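Side-chain contacts in ForH (Streptomyces kaniharaensis, PDB 6NKO), which probably acts in formycin A biosynthesis as a cyclohydrolase that closes the pyrimidine ring, much as the IMP cyclohydrolase part of PurH does in purine synthesis: residues D164-D167 / V168-L172; S180-V184 / E185-A189. One frame throughout, in Å; residues are numbered along the deposited sequence.

Interaction 1 (D164-D167 / V168-L172)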
ATOM      1  N   ASP A 164      -9.203   7.111  -7.229  1.00 44.12           N
ATOM      2  CA  ASP A 164     -10.075   6.015  -6.833  1.00 38.46           C
ATOM      3  C   ASP A 164     -10.438   6.053  -5.355  1.00 35.65           C
ATOM      4  O   ASP A 164     -11.246   5.232  -4.911  1.00 47.55           O
ATOM      5  CB  ASP A 164      -9.414   4.668  -7.158  1.00 40.68           C
ATOM      6  CG  ASP A 164      -9.153   4.485  -8.642  1.00 50.07           C
ATOM      7  OD1 ASP A 164      -9.998   4.913  -9.455  1.00 47.10           O
ATOM      8  OD2 ASP A 164      -8.103   3.909  -8.995  1.00 49.80           O
ATOM      9  N   TYR A 165      -9.866   6.985  -4.588  1.00 40.45           N
ATOM     10  CA  TYR A 165     -10.053   6.981  -3.139  1.00 43.10           C
ATOM     11  C   TYR A 165     -11.510   7.221  -2.768  1.00 42.39           C
ATOM     12  O   TYR A 165     -12.067   6.527  -1.909  1.00 41.66           O
ATOM     13  CB  TYR A 165      -9.168   8.045  -2.482  1.00 33.74           C
ATOM     14  CG  TYR A 165      -7.677   7.788  -2.520  1.00 40.15           C
ATOM     15  CD1 TYR A 165      -7.145   6.699  -3.203  1.00 36.67           C
ATOM     16  CD2 TYR A 165      -6.797   8.646  -1.870  1.00 34.05           C
ATOM     17  CE1 TYR A 165      -5.781   6.474  -3.236  1.00 34.64           C
ATOM     18  CE2 TYR A 165      -5.434   8.429  -1.897  1.00 37.07           C
ATOM     19  CZ  TYR A 165      -4.931   7.343  -2.582  1.00 42.26           C
ATOM     20  OH  TYR A 165      -3.572   7.128  -2.612  1.00 37.79           O
ATOM     21  N   ASP A 166     -12.144   8.205  -3.410  1.00 49.03           N
ATOM     22  CA  ASP A 166     -13.470   8.643  -2.984  1.00 48.76           C
ATOM     23  C   ASP A 166     -14.514   7.552  -3.189  1.00 39.77           C
ATOM     24  O   ASP A 166     -15.307   7.264  -2.285  1.00 48.54           O
ATOM     25  CB  ASP A 166     -13.868   9.916  -3.731  1.00 42.94           C
ATOM     26  CG  ASP A 166     -14.943  10.704  -3.004  1.00 69.96           C
ATOM     27  OD1 ASP A 166     -14.915  10.743  -1.756  1.00 66.64           O
ATOM     28  OD2 ASP A 166     -15.821  11.278  -3.681  1.00 75.44           O
ATOM     29  N   ASP A 167     -14.534   6.934  -4.372  1.00 42.79           N
ATOM     30  CA  ASP A 167     -15.533   5.904  -4.646  1.00 45.77           C
ATOM     31  C   ASP A 167     -15.418   4.746  -3.661  1.00 59.29           C
ATOM     32  O   ASP A 167     -16.433   4.190  -3.224  1.00 59.44           O
ATOM     33  CB  ASP A 167     -15.394   5.398  -6.081  1.00 52.22           C
ATOM     34  CG  ASP A 167     -16.177   4.119  -6.325  1.00 85.64           C
ATOM     35  OD1 ASP A 167     -15.619   3.184  -6.938  1.00 77.11           O
ATOM     36  OD2 ASP A 167     -17.351   4.049  -5.900  1.00 87.77           O
ATOM     37  N   VAL A 168     -14.190   4.371  -3.296  1.00 49.05           N
ATOM     38  CA  VAL A 168     -14.005   3.303  -2.321  1.00 45.12           C
ATOM     39  C   VAL A 168     -14.492   3.746  -0.949  1.00 45.57           C
ATOM     40  O   VAL A 168     -15.191   3.000  -0.252  1.00 47.60           O
ATOM     41  CB  VAL A 168     -12.530   2.862  -2.289  1.00 42.87           C
ATOM     42  CG1 VAL A 168     -12.242   2.044  -1.038  1.00 37.68           C
ATOM     43  CG2 VAL A 168     -12.187   2.069  -3.541  1.00 41.98           C
ATOM     44  N   LEU A 169     -14.142   4.968  -0.541  1.00 40.13           N
ATOM     45  CA  LEU A 169     -14.576   5.469   0.758  1.00 51.10           C
ATOM     46  C   LEU A 169     -16.091   5.620   0.813  1.00 58.38           C
ATOM     47  O   LEU A 169     -16.715   5.321   1.839  1.00 49.55           O
ATOM     48  CB  LEU A 169     -13.892   6.803   1.061  1.00 45.63           C
ATOM     49  CG  LEU A 169     -14.322   7.499   2.355  1.00 54.31           C
ATOM     50  CD1 LEU A 169     -14.101   6.592   3.559  1.00 46.22           C
ATOM     51  CD2 LEU A 169     -13.583   8.817   2.530  1.00 43.95           C
ATOM     52  N   LYS A 170     -16.703   6.081  -0.281  1.00 56.66           N
ATOM     53  CA  LYS A 170     -18.156   6.200  -0.312  1.00 54.68           C
ATOM     54  C   LYS A 170     -18.820   4.832  -0.229  1.00 58.89           C
ATOM     55  O   LYS A 170     -19.774   4.649   0.533  1.00 62.38           O
ATOM     56  CB  LYS A 170     -18.601   6.944  -1.573  1.00 52.90           C
ATOM     57  CG  LYS A 170     -18.139   8.392  -1.622  1.00 62.65           C
ATOM     58  CD  LYS A 170     -19.178   9.305  -2.247  1.00 64.68           C
ATOM     59  CE  LYS A 170     -18.652  10.729  -2.362  1.00 68.53           C
ATOM     60  NZ  LYS A 170     -18.066  11.213  -1.077  1.00 77.52           N
ATOM     61  N   LEU A 171     -18.315   3.857  -0.993  1.00 55.48           N
ATOM     62  CA  LEU A 171     -18.859   2.503  -0.941  1.00 48.60           C
ATOM     63  C   LEU A 171     -18.806   1.942   0.476  1.00 53.43           C
ATOM     64  O   LEU A 171     -19.793   1.390   0.975  1.00 64.23           O
ATOM     65  CB  LEU A 171     -18.094   1.595  -1.903  1.00 51.67           C
ATOM     66  CG  LEU A 171     -18.520   1.598  -3.371  1.00 42.28           C
ATOM     67  CD1 LEU A 171     -17.437   0.971  -4.229  1.00 43.03           C
ATOM     68  CD2 LEU A 171     -19.837   0.863  -3.545  1.00 40.46           C
ATOM     69  N   LEU A 172     -17.655   2.076   1.140  1.00 49.83           N
ATOM     70  CA  LEU A 172     -17.539   1.609   2.517  1.00 65.02           C
ATOM     71  C   LEU A 172     -18.481   2.365   3.446  1.00 70.87           C
ATOM     72  O   LEU A 172     -18.940   1.810   4.450  1.00 58.12           O
ATOM     73  CB  LEU A 172     -16.095   1.749   3.003  1.00 51.99           C
ATOM     74  CG  LEU A 172     -15.069   0.761   2.440  1.00 64.48           C
ATOM     75  CD1 LEU A 172     -13.657   1.208   2.781  1.00 48.54           C
ATOM     76  CD2 LEU A 172     -15.326  -0.647   2.956  1.00 52.94           C
TER
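The chain from Asp164 to Leu171 leads into and along helix 165-174, and its i to i+4 hydrogen bonds start weak and are firm from Leu169 onward. The first, from Val168 N to Asp164 O, is weak at 3.5 Å, whereas Leu169 N reaches Tyr165 O at 2.9 Å and Lys170 N reaches Asp166 O at 2.7 Å. Leu171 N continues the series to Asp167 O. On the exposed flank, Asp166 and Lys170, one turn apart, form a salt bridge, with Lys170 NZ 3.3 Å from Asp166 OD1. The ammonium meets that oxygen on its syn side but 26° out of the carboxylate plane, while Lys170 CE lies 3.2 Å from the other oxygen, Asp166 OD2. Bends at chi2 and chi4 bring the end of the lysine alongside the carboxylate of Asp166. Next to this pair, Asp167 lays its carboxylate across the end of Leu171, Asp167 OD2 touching Leu171 CD1 at 3.5 Å. OD1 of Asp167 forms a salt bridge with Arg186 of the following helix, so Leu171 packs beside a carboxylate whose charge is paired elsewhere. On the inner side Val168 sets CG2 against Asp164 O, 3.6 Å away, and its side chain also rests on Leu114, with Tyr165 reaching Cys116 and helix 33-42. Together these features describe an amphipathic helix: i to i+4 ion pairing outside, and Tyr165 and Val168 packed inward on the parallel sheet of the MGS-like domain.

Interaction 2 (S180-V184 / E185-A189)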
ATOM      1  N   SER A 180     -16.950  -5.876   2.727  1.00 49.18           N
ATOM      2  CA  SER A 180     -17.847  -6.440   1.726  1.00 54.47           C
ATOM      3  C   SER A 180     -18.600  -5.368   0.948  1.00 52.05           C
ATOM      4  O   SER A 180     -19.119  -5.660  -0.135  1.00 50.31           O
ATOM      5  CB  SER A 180     -18.843  -7.395   2.387  1.00 47.14           C
ATOM      6  OG  SER A 180     -19.239  -6.916   3.659  1.00 69.46           O
ATOM      7  N   ALA A 181     -18.666  -4.139   1.467  1.00 46.07           N
ATOM      8  CA  ALA A 181     -19.337  -3.053   0.761  1.00 49.09           C
ATOM      9  C   ALA A 181     -18.650  -2.679  -0.548  1.00 59.88           C
ATOM     10  O   ALA A 181     -19.246  -1.952  -1.349  1.00 55.48           O
ATOM     11  CB  ALA A 181     -19.436  -1.822   1.664  1.00 46.07           C
ATOM     12  N   VAL A 182     -17.423  -3.139  -0.779  1.00 49.37           N
ATOM     13  CA  VAL A 182     -16.746  -2.975  -2.064  1.00 50.34           C
ATOM     14  C   VAL A 182     -16.894  -4.289  -2.827  1.00 45.70           C
ATOM     15  O   VAL A 182     -16.275  -5.292  -2.436  1.00 51.80           O
ATOM     16  CB  VAL A 182     -15.269  -2.598  -1.890  1.00 48.60           C
ATOM     17  CG1 VAL A 182     -14.647  -2.276  -3.241  1.00 32.68           C
ATOM     18  CG2 VAL A 182     -15.123  -1.420  -0.937  1.00 37.37           C
ATOM     19  N   PRO A 183     -17.679  -4.334  -3.900  1.00 53.28           N
ATOM     20  CA  PRO A 183     -18.015  -5.620  -4.524  1.00 49.65           C
ATOM     21  C   PRO A 183     -16.818  -6.261  -5.212  1.00 55.90           C
ATOM     22  O   PRO A 183     -15.768  -5.652  -5.425  1.00 56.07           O
ATOM     23  CB  PRO A 183     -19.105  -5.251  -5.535  1.00 57.67           C
ATOM     24  CG  PRO A 183     -18.882  -3.805  -5.826  1.00 44.95           C
ATOM     25  CD  PRO A 183     -18.355  -3.201  -4.555  1.00 48.88           C
ATOM     26  N   VAL A 184     -17.009  -7.536  -5.559  1.00 52.55           N
ATOM     27  CA  VAL A 184     -15.983  -8.296  -6.268  1.00 50.78           C
ATOM     28  C   VAL A 184     -15.630  -7.619  -7.586  1.00 61.03           C
ATOM     29  O   VAL A 184     -14.457  -7.553  -7.975  1.00 55.31           O
ATOM     30  CB  VAL A 184     -16.460  -9.745  -6.485  1.00 58.29           C
ATOM     31  CG1 VAL A 184     -15.488 -10.508  -7.369  1.00 53.07           C
ATOM     32  CG2 VAL A 184     -16.648 -10.449  -5.150  1.00 73.35           C
ATOM     33  N   GLU A 185     -16.640  -7.096  -8.287  1.00 62.15           N
ATOM     34  CA  GLU A 185     -16.419  -6.511  -9.605  1.00 44.43           C
ATOM     35  C   GLU A 185     -15.522  -5.282  -9.528  1.00 53.45           C
ATOM     36  O   GLU A 185     -14.661  -5.078 -10.392  1.00 49.47           O
ATOM     37  CB  GLU A 185     -17.764  -6.162 -10.247  1.00 53.31           C
ATOM     38  CG  GLU A 185     -18.812  -7.270 -10.138  1.00 68.20           C
ATOM     39  CD  GLU A 185     -19.669  -7.156  -8.886  1.00 74.11           C
ATOM     40  OE1 GLU A 185     -19.559  -8.036  -8.005  1.00 68.90           O
ATOM     41  OE2 GLU A 185     -20.454  -6.188  -8.783  1.00 89.47           O
ATOM     42  N   ARG A 186     -15.707  -4.448  -8.502  1.00 46.35           N
ATOM     43  CA  ARG A 186     -14.861  -3.270  -8.351  1.00 47.17           C
ATOM     44  C   ARG A 186     -13.453  -3.650  -7.906  1.00 57.86           C
ATOM     45  O   ARG A 186     -12.484  -2.976  -8.276  1.00 39.39           O
ATOM     46  CB  ARG A 186     -15.497  -2.292  -7.361  1.00 51.40           C
ATOM     47  CG  ARG A 186     -14.673  -1.041  -7.078  1.00 52.61           C
ATOM     48  CD  ARG A 186     -14.656  -0.093  -8.270  1.00 62.59           C
ATOM     49  NE  ARG A 186     -13.977   1.162  -7.957  1.00 72.69           N
ATOM     50  CZ  ARG A 186     -13.210   1.835  -8.811  1.00 81.71           C
ATOM     51  NH1 ARG A 186     -13.021   1.377 -10.041  1.00 64.09           N
ATOM     52  NH2 ARG A 186     -12.631   2.968  -8.433  1.00 56.21           N
ATOM     53  N   ARG A 187     -13.318  -4.731  -7.135  1.00 42.42           N
ATOM     54  CA  ARG A 187     -12.004  -5.138  -6.650  1.00 42.95           C
ATOM     55  C   ARG A 187     -11.117  -5.630  -7.788  1.00 51.44           C
ATOM     56  O   ARG A 187      -9.917  -5.330  -7.822  1.00 42.40           O
ATOM     57  CB  ARG A 187     -12.158  -6.215  -5.575  1.00 48.68           C
ATOM     58  CG  ARG A 187     -12.613  -5.675  -4.227  1.00 53.00           C
ATOM     59  CD  ARG A 187     -13.336  -6.731  -3.405  1.00 39.21           C
ATOM     60  NE  ARG A 187     -13.688  -6.229  -2.079  1.00 43.68           N
ATOM     61  CZ  ARG A 187     -12.855  -6.200  -1.043  1.00 42.52           C
ATOM     62  NH1 ARG A 187     -11.615  -6.652  -1.174  1.00 36.27           N
ATOM     63  NH2 ARG A 187     -13.261  -5.722   0.126  1.00 35.99           N
ATOM     64  N   LEU A 188     -11.686  -6.384  -8.732  1.00 50.40           N
ATOM     65  CA  LEU A 188     -10.891  -6.884  -9.849  1.00 52.05           C
ATOM     66  C   LEU A 188     -10.446  -5.747 -10.762  1.00 49.93           C
ATOM     67  O   LEU A 188      -9.322  -5.762 -11.279  1.00 51.33           O
ATOM     68  CB  LEU A 188     -11.685  -7.931 -10.633  1.00 52.09           C
ATOM     69  CG  LEU A 188     -11.256  -8.217 -12.075  1.00 53.39           C
ATOM     70  CD1 LEU A 188      -9.901  -8.913 -12.119  1.00 53.79           C
ATOM     71  CD2 LEU A 188     -12.310  -9.052 -12.781  1.00 49.56           C
ATOM     72  N   ALA A 189     -11.310  -4.749 -10.969  1.00 42.20           N
ATOM     73  CA  ALA A 189     -10.920  -3.593 -11.772  1.00 47.17           C
ATOM     74  C   ALA A 189      -9.768  -2.837 -11.123  1.00 50.22           C
ATOM     75  O   ALA A 189      -8.846  -2.384 -11.812  1.00 45.14           O
ATOM     76  CB  ALA A 189     -12.121  -2.669 -11.984  1.00 25.41           C
TER
HETATM   77  O   HOH W   1     -19.703  -8.479  -4.798  1.00 54.69           O
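Pro183 is the N-cap of the long C-terminal helix 184-212, and the residues around it illustrate how a helix start can be fastened by the chain just before it. The first turn closes where Arg187 N bonds to Pro183 O at 3.1 Å, and Leu188 N follows with Val184 O at the same distance. An earlier amide, Val184 N, is met by a water 3.0 Å away that also donates to Glu185 OE1, so the glutamate serves this end of the helix indirectly. A bend at chi2 (91°) curls its chain back until the side chains of Glu185 and Pro183 cross at about a right angle, with Glu185 OE2 3.6 Å from Pro183 CB. The ring also meets Arg186, whose CB sits 4.0 Å from Pro183 CG; farther along the same side chain, CG meets Val182 CG1. Arg187 ties the helix to the incoming loop. Its chain runs extended from CG to NE across the side chain of Val182, and the buried guanidinium is held by three backbone carbonyls, NE bonding to Val182 O, NH2 to Pro179 O and NH1 to Phe153 O, an arrangement that should fix its rotation. In the first of these bonds Arg187 NE reaches Val182 O at 2.8 Å, the oxygen lying only 3° from the guanidinium plane while the donor is tilted 34° from the plane of the carbonyl.

In the fold
Followed from the N terminus, the chain lays down the strands of its parallel sheet, ending with 157-159, before interaction 1 opens helix 165-174. Interaction 2 comes later, where the loop after that helix turns into helix 184-212. The two are in series, neither nested nor crossed, and each is local, so the larger loop is closed between them: Arg186 NE of the second meets Asp167 OD1 of the first at 2.8 Å. A longer, weaker ion pair joins Arg186 to Asp164, and Leu172 packs on Val182. Consecutive helices are thereby tied together, while contacts with strand 114-117 under interaction 1 and strand 157-159 under interaction 2 set both regions against the sheet.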